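Local coordinates for protein Phospholipase/Carboxylesterase (Dyadobacter fermentans, PDB 4H0C) that probably hydrolyses carboxylic esters, perhaps including palmitoyl thioesters on proteins, as an alpha/beta hydrolase of the phospholipase/carboxylesterase family, at residues 67-71 and 72-76; 202-205 and 206-210. All blocks are in the same frame, centred on the assembly; numbering follows the deposited sequence.

How the contacts relate
Contact 1 (67-71 with 72-76) and contact 2 (202-205 with 206-210) lie on opposite sides of the centre of this alpha/beta hydrolase, their centres about 32 Å apart and their nearest atoms about 18 Å apart, so neither touches the other. Contact 1 is a 3-10 turn in the loop between strand 50-55 and helix 77-94. The side chain of its first residue, Phe67, is about 3 Å, nearest atoms, from a bound citrate, probably from the crystallisation liquor, and lies near the probable Ser108-His194-Asp162 catalytic triad, without touching it. Contact 2 closes the chain: helix 198-206, packed against the central sheet, ends in a turn that carries a sodium ion.

Contact 1: residues 67-71 and 72-76; sequences FMAPV and QQNQP
Pro70 O and Val71 O accept the backbone N-H groups of Gln73 and Asn74 respectively, two successive i to i+3 bonds that define a short 3-10 turn in the loop ahead of helix 77-94. The bond from Gln73 N to Pro70 O is 2.8 Å long, and its donor stands 35° above the carbonyl plane. The one from Asn74 N to Val71 O has the same length but comes in more steeply, 55° out of plane. A single water ties the turn back to the preceding residues: it donates to Phe67 O at 2.8 Å and to Ala69 O at 2.6 Å, and accepts from Asn74 ND2 at 3.0 Å. The Asn74 amide is gripped further by Ser66 O at ND2 and Tyr65 N at OD1, so this buried side chain ties the turn to residues 65-66. CB of Ala69 rests against Asn74 ND2. Next to this, the Pro70 ring and the Gln73 side chain run side by side in the same direction. Gln73 CG sits anti to its own carbonyl carbon (chi1 -69°) and the chain then extends, which lays the terminal amide along CB, CG and CD of the ring. Replacing Pro70 by an alanine would remove CG and CD, and would probably leave the Gln73 amide without most of its apolar support and freer to turn. Pro70 also touches Gln138, while Phe67 N hydrogen-bonds a citrate, probably from the crystallisation liquor. The tightest side-chain approach between ring and amide is Pro70 CD to Gln73 OE1, at 3.7 Å.

Contact 2: residues 202-205 and 206-210; sequences QLVN and NTILK. With NA (sodium ion), chain D.
Val204 O receives two backbone donors at the end of helix 198-206. Leu209 N reaches it over 2.9 Å, nearly along the C=O axis, with an N-H...O angle of 165°; Thr207 N arrives at 3.3 Å from far above the carbonyl plane. Two residues earlier, Gln202 O takes the N-H of Asn206 at 3.0 Å, and a weak bond joins that same N-H to Leu203 O. Leu203 O is served more firmly by the hydroxyl of Thr207, which donates from OG1 over 2.7 Å. With chi1 at 60°, OG1 lies between the backbone N and carbonyl carbon of Thr207, a position that turns it back onto the helix, while CG2 meets Leu203 CD1. The amide of Asn205 is satisfied beyond the turn, OD1 by Lys46 N and ND2 by Val44 O, which fastens the helix end to the neighbouring loop. Alongside this amide, Leu209 CD1 touches both Asn205 OD1 and Val204 CG1, the latter at 3.7 Å. Val204, Ile208 and Leu209 also pack on Ile129 of strand 127-131, so the apolar side of the turn packs against the sheet. Lys210 N bonds to Thr207 O, closing a type I beta turn. That turn brings Ile208 O and the terminal carboxylate atom Lys210 OXT to the sodium ion, each at 2.8 Å, and two waters add further ligands. The whole is a C-terminal helix of the alpha/beta-hydrolase fold, finished by a type I turn whose Ile208 carbonyl and terminal carboxylate oxygen bind a sodium ion together with two waters.

Contact 1: residues 67-71 and 72-76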
ATOM      1  N   PHE A  67      -6.124  -8.605   8.754  1.00 16.19           N
ATOM      2  CA  PHE A  67      -6.592  -7.248   8.483  1.00 16.57           C
ATOM      3  C   PHE A  67      -8.081  -7.078   8.771  1.00 16.31           C
ATOM      4  O   PHE A  67      -8.536  -5.963   9.017  1.00 17.96           O
ATOM      5  CB  PHE A  67      -6.217  -6.786   7.057  1.00 15.41           C
ATOM      6  CG  PHE A  67      -7.190  -7.194   5.971  1.00 15.43           C
ATOM      7  CD1 PHE A  67      -7.861  -6.220   5.229  1.00 13.93           C
ATOM      8  CD2 PHE A  67      -7.384  -8.540   5.638  1.00 18.84           C
ATOM      9  CE1 PHE A  67      -8.734  -6.582   4.208  1.00 13.33           C
ATOM     10  CE2 PHE A  67      -8.247  -8.907   4.613  1.00 18.58           C
ATOM     11  CZ  PHE A  67      -8.938  -7.927   3.911  1.00 16.62           C
HETATM   12  N   MSE A  68      -8.822  -8.189   8.762  1.00 15.80           N
HETATM   13  CA  MSE A  68     -10.240  -8.151   9.093  1.00 17.34           C
HETATM   14  C   MSE A  68     -10.630  -8.557  10.526  1.00 14.41           C
HETATM   15  O   MSE A  68     -11.811  -8.738  10.823  1.00 15.72           O
HETATM   16  CB  MSE A  68     -11.037  -8.901   8.046  1.00 19.29           C
HETATM   17  CG  MSE A  68     -11.118  -8.007   6.793  1.00 22.40           C
HETATM   18 SE   MSE A  68     -12.164  -8.788   5.471  0.75 30.35          SE
HETATM   19  CE  MSE A  68     -11.401 -10.540   5.621  1.00 26.09           C
ATOM     20  N   ALA A  69      -9.641  -8.691  11.405  1.00 13.89           N
ATOM     21  CA  ALA A  69      -9.929  -8.776  12.833  1.00 15.01           C
ATOM     22  C   ALA A  69     -10.591  -7.464  13.314  1.00 15.29           C
ATOM     23  O   ALA A  69     -10.360  -6.386  12.724  1.00 15.56           O
ATOM     24  CB  ALA A  69      -8.653  -9.023  13.630  1.00 17.15           C
ATOM     25  N   PRO A  70     -11.395  -7.533  14.396  1.00 15.56           N
ATOM     26  CA  PRO A  70     -11.831  -6.266  15.042  1.00 18.14           C
ATOM     27  C   PRO A  70     -10.652  -5.351  15.205  1.00 18.20           C
ATOM     28  O   PRO A  70      -9.635  -5.741  15.785  1.00 18.73           O
ATOM     29  CB  PRO A  70     -12.340  -6.715  16.405  1.00 17.07           C
ATOM     30  CG  PRO A  70     -12.813  -8.125  16.153  1.00 16.13           C
ATOM     31  CD  PRO A  70     -11.892  -8.725  15.116  1.00 15.45           C
ATOM     32  N   VAL A  71     -10.775  -4.142  14.680  1.00 17.20           N
ATOM     33  CA  VAL A  71      -9.598  -3.307  14.484  1.00 17.23           C
ATOM     34  C   VAL A  71      -8.852  -3.020  15.796  1.00 17.92           C
ATOM     35  O   VAL A  71      -7.604  -2.922  15.808  1.00 17.59           O
ATOM     36  CB  VAL A  71      -9.915  -2.038  13.683  1.00 17.63           C
ATOM     37  CG1 VAL A  71     -10.794  -1.075  14.493  1.00 16.59           C
ATOM     38  CG2 VAL A  71      -8.614  -1.383  13.234  1.00 18.05           C
ATOM     39  N   GLN A  72      -9.598  -2.907  16.897  1.00 17.10           N
ATOM     40  CA  GLN A  72      -8.942  -2.655  18.187  1.00 18.78           C
ATOM     41  C   GLN A  72      -7.917  -3.740  18.560  1.00 16.12           C
ATOM     42  O   GLN A  72      -6.959  -3.457  19.289  1.00 18.61           O
ATOM     43  CB  GLN A  72      -9.951  -2.377  19.312  1.00 22.39           C
ATOM     44  CG  GLN A  72     -10.643  -1.014  19.185  1.00 27.56           C
ATOM     45  CD  GLN A  72      -9.669   0.162  18.967  1.00 35.84           C
ATOM     46  OE1 GLN A  72      -8.686   0.328  19.708  1.00 39.11           O
ATOM     47  NE2 GLN A  72      -9.946   0.989  17.950  1.00 34.20           N
ATOM     48  N   GLN A  73      -8.100  -4.960  18.049  1.00 16.86           N
ATOM     49  CA  GLN A  73      -7.160  -6.063  18.327  1.00 15.62           C
ATOM     50  C   GLN A  73      -5.847  -5.886  17.585  1.00 15.09           C
ATOM     51  O   GLN A  73      -4.845  -6.501  17.947  1.00 15.92           O
ATOM     52  CB  GLN A  73      -7.794  -7.434  18.038  1.00 15.51           C
ATOM     53  CG  GLN A  73      -8.904  -7.773  19.025  1.00 16.99           C
ATOM     54  CD  GLN A  73      -9.714  -8.975  18.605  1.00 21.02           C
ATOM     55  OE1 GLN A  73      -9.393  -9.646  17.626  1.00 18.86           O
ATOM     56  NE2 GLN A  73     -10.789  -9.255  19.354  1.00 29.82           N
ATOM     57  N   ASN A  74      -5.856  -5.017  16.575  1.00 14.74           N
ATOM     58  CA  ASN A  74      -4.662  -4.679  15.780  1.00 12.72           C
ATOM     59  C   ASN A  74      -4.040  -3.366  16.174  1.00 15.84           C
ATOM     60  O   ASN A  74      -3.104  -2.895  15.516  1.00 16.99           O
ATOM     61  CB  ASN A  74      -4.969  -4.682  14.276  1.00 13.60           C
ATOM     62  CG  ASN A  74      -4.835  -6.079  13.672  1.00 14.52           C
ATOM     63  OD1 ASN A  74      -3.897  -6.817  14.012  1.00 17.00           O
ATOM     64  ND2 ASN A  74      -5.746  -6.442  12.764  1.00 14.21           N
ATOM     65  N   GLN A  75      -4.568  -2.784  17.250  1.00 17.22           N
ATOM     66  CA  GLN A  75      -4.098  -1.498  17.771  1.00 16.27           C
ATOM     67  C   GLN A  75      -3.344  -1.734  19.072  1.00 17.40           C
ATOM     68  O   GLN A  75      -3.733  -2.618  19.846  1.00 20.15           O
ATOM     69  CB  GLN A  75      -5.289  -0.566  18.005  1.00 17.11           C
ATOM     70  CG  GLN A  75      -5.953  -0.082  16.723  1.00 16.15           C
ATOM     71  CD  GLN A  75      -5.079   0.859  15.904  1.00 18.11           C
ATOM     72  OE1 GLN A  75      -3.872   1.001  16.151  1.00 17.72           O
ATOM     73  NE2 GLN A  75      -5.685   1.508  14.916  1.00 20.01           N
ATOM     74  N   PRO A  76      -2.303  -0.930  19.356  1.00 18.59           N
ATOM     75  CA  PRO A  76      -1.823   0.289  18.674  1.00 19.05           C
ATOM     76  C   PRO A  76      -0.836   0.086  17.517  1.00 18.32           C
ATOM     77  O   PRO A  76      -0.426   1.067  16.918  1.00 17.68           O
ATOM     78  CB  PRO A  76      -1.146   1.059  19.815  1.00 18.53           C
ATOM     79  CG  PRO A  76      -0.577  -0.047  20.643  1.00 19.46           C
ATOM     80  CD  PRO A  76      -1.670  -1.073  20.678  1.00 19.50           C
TER
HETATM   81  O   HOH W   1      -8.275  -5.124  11.704  1.00 16.80           O

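Contact 2: residues 202-205 and 206-210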
ATOM      1  N   GLN A 202       2.787  -6.752 -15.468  1.00 22.34           N
ATOM      2  CA  GLN A 202       2.686  -6.128 -16.795  1.00 23.35           C
ATOM      3  C   GLN A 202       1.585  -5.082 -16.801  1.00 22.59           C
ATOM      4  O   GLN A 202       1.740  -4.005 -17.395  1.00 25.26           O
ATOM      5  CB  GLN A 202       2.313  -7.130 -17.886  1.00 27.77           C
ATOM      6  CG  GLN A 202       3.244  -8.300 -18.127  1.00 38.40           C
ATOM      7  CD  GLN A 202       2.789  -9.127 -19.327  1.00 42.01           C
ATOM      8  OE1 GLN A 202       2.396 -10.293 -19.187  1.00 53.95           O
ATOM      9  NE2 GLN A 202       2.818  -8.514 -20.519  1.00 47.49           N
ATOM     10  N   LEU A 203       0.450  -5.432 -16.193  1.00 21.02           N
ATOM     11  CA  LEU A 203      -0.693  -4.539 -16.197  1.00 19.18           C
ATOM     12  C   LEU A 203      -0.371  -3.254 -15.459  1.00 17.51           C
ATOM     13  O   LEU A 203      -0.698  -2.163 -15.940  1.00 18.80           O
ATOM     14  CB  LEU A 203      -1.938  -5.214 -15.630  1.00 22.11           C
ATOM     15  CG  LEU A 203      -3.231  -4.407 -15.764  1.00 22.37           C
ATOM     16  CD1 LEU A 203      -3.444  -3.873 -17.181  1.00 25.03           C
ATOM     17  CD2 LEU A 203      -4.380  -5.295 -15.304  1.00 27.73           C
ATOM     18  N   VAL A 204       0.292  -3.380 -14.311  1.00 16.25           N
ATOM     19  CA  VAL A 204       0.678  -2.196 -13.545  1.00 16.25           C
ATOM     20  C   VAL A 204       1.675  -1.354 -14.357  1.00 15.89           C
ATOM     21  O   VAL A 204       1.595  -0.116 -14.384  1.00 17.81           O
ATOM     22  CB  VAL A 204       1.211  -2.573 -12.147  1.00 17.41           C
ATOM     23  CG1 VAL A 204       1.943  -1.405 -11.519  1.00 18.64           C
ATOM     24  CG2 VAL A 204       0.039  -2.993 -11.260  1.00 16.39           C
ATOM     25  N   ASN A 205       2.609  -2.018 -15.030  1.00 17.20           N
ATOM     26  CA  ASN A 205       3.617  -1.281 -15.812  1.00 15.94           C
ATOM     27  C   ASN A 205       3.032  -0.502 -16.977  1.00 17.78           C
ATOM     28  O   ASN A 205       3.546   0.558 -17.322  1.00 22.33           O
ATOM     29  CB  ASN A 205       4.705  -2.233 -16.319  1.00 17.21           C
ATOM     30  CG  ASN A 205       5.645  -2.683 -15.220  1.00 15.70           C
ATOM     31  OD1 ASN A 205       5.712  -2.079 -14.140  1.00 17.97           O
ATOM     32  ND2 ASN A 205       6.388  -3.745 -15.494  1.00 18.84           N
ATOM     33  N   ASN A 206       1.954  -1.028 -17.559  1.00 18.54           N
ATOM     34  CA  ASN A 206       1.290  -0.409 -18.716  1.00 21.84           C
ATOM     35  C   ASN A 206       0.193   0.587 -18.356  1.00 21.76           C
ATOM     36  O   ASN A 206      -0.376   1.233 -19.241  1.00 25.26           O
ATOM     37  CB  ASN A 206       0.727  -1.481 -19.645  1.00 23.14           C
ATOM     38  CG  ASN A 206       1.809  -2.317 -20.283  1.00 29.02           C
ATOM     39  OD1 ASN A 206       2.832  -1.805 -20.744  1.00 33.79           O
ATOM     40  ND2 ASN A 206       1.586  -3.615 -20.320  1.00 33.27           N
ATOM     41  N   THR A 207      -0.087   0.718 -17.058  1.00 22.20           N
ATOM     42  CA  THR A 207      -1.146   1.607 -16.584  1.00 19.70           C
ATOM     43  C   THR A 207      -0.606   2.569 -15.534  1.00 17.27           C
ATOM     44  O   THR A 207      -0.168   3.678 -15.869  1.00 19.27           O
ATOM     45  CB  THR A 207      -2.383   0.822 -16.075  1.00 21.17           C
ATOM     46  OG1 THR A 207      -2.017  -0.051 -14.989  1.00 21.28           O
ATOM     47  CG2 THR A 207      -3.001  -0.015 -17.222  1.00 23.24           C
ATOM     48  N   ILE A 208      -0.630   2.150 -14.275  1.00 16.14           N
ATOM     49  CA  ILE A 208      -0.193   3.018 -13.161  1.00 16.03           C
ATOM     50  C   ILE A 208       1.218   3.583 -13.399  1.00 17.77           C
ATOM     51  O   ILE A 208       1.487   4.767 -13.127  1.00 18.67           O
ATOM     52  CB  ILE A 208      -0.175   2.289 -11.789  1.00 15.23           C
ATOM     53  CG1 ILE A 208      -1.460   1.474 -11.516  1.00 18.94           C
ATOM     54  CG2 ILE A 208       0.118   3.285 -10.666  1.00 15.12           C
ATOM     55  CD1 ILE A 208      -2.769   2.254 -11.535  1.00 20.59           C
ATOM     56  N   LEU A 209       2.111   2.730 -13.908  1.00 17.97           N
ATOM     57  CA  LEU A 209       3.511   3.111 -14.083  1.00 19.99           C
ATOM     58  C   LEU A 209       3.871   3.464 -15.514  1.00 24.65           C
ATOM     59  O   LEU A 209       5.055   3.555 -15.833  1.00 28.34           O
ATOM     60  CB  LEU A 209       4.456   2.029 -13.524  1.00 18.76           C
ATOM     61  CG  LEU A 209       4.263   1.689 -12.034  1.00 17.14           C
ATOM     62  CD1 LEU A 209       5.139   0.509 -11.636  1.00 17.82           C
ATOM     63  CD2 LEU A 209       4.540   2.880 -11.122  1.00 16.32           C
ATOM     64  N   LYS A 210       2.857   3.682 -16.360  1.00 24.52           N
ATOM     65  CA  LYS A 210       3.058   4.106 -17.752  1.00 28.21           C
ATOM     66  C   LYS A 210       3.902   5.371 -17.796  1.00 29.98           C
ATOM     67  O   LYS A 210       4.782   5.531 -18.647  1.00 32.59           O
ATOM     68  CB  LYS A 210       1.712   4.373 -18.445  1.00 29.62           C
ATOM     69  CG  LYS A 210       1.778   4.425 -19.967  1.00 34.03           C
ATOM     70  CD  LYS A 210       0.425   4.793 -20.577  1.00 47.09           C
ATOM     71  CE  LYS A 210       0.382   6.238 -21.087  1.00 47.36           C
ATOM     72  NZ  LYS A 210       1.168   6.450 -22.344  1.00 43.66           N
ATOM     73  OXT LYS A 210       3.717   6.273 -16.968  1.00 31.54           O
TER
HETATM   74 NA    NA D 302       3.062   6.707 -14.286  1.00 34.36          NA
HETATM   75  O   HOH W   2       5.559   6.967 -13.702  1.00 37.89           O
HETATM   76  O   HOH W   3       2.251   8.718 -13.776  1.00 35.00           O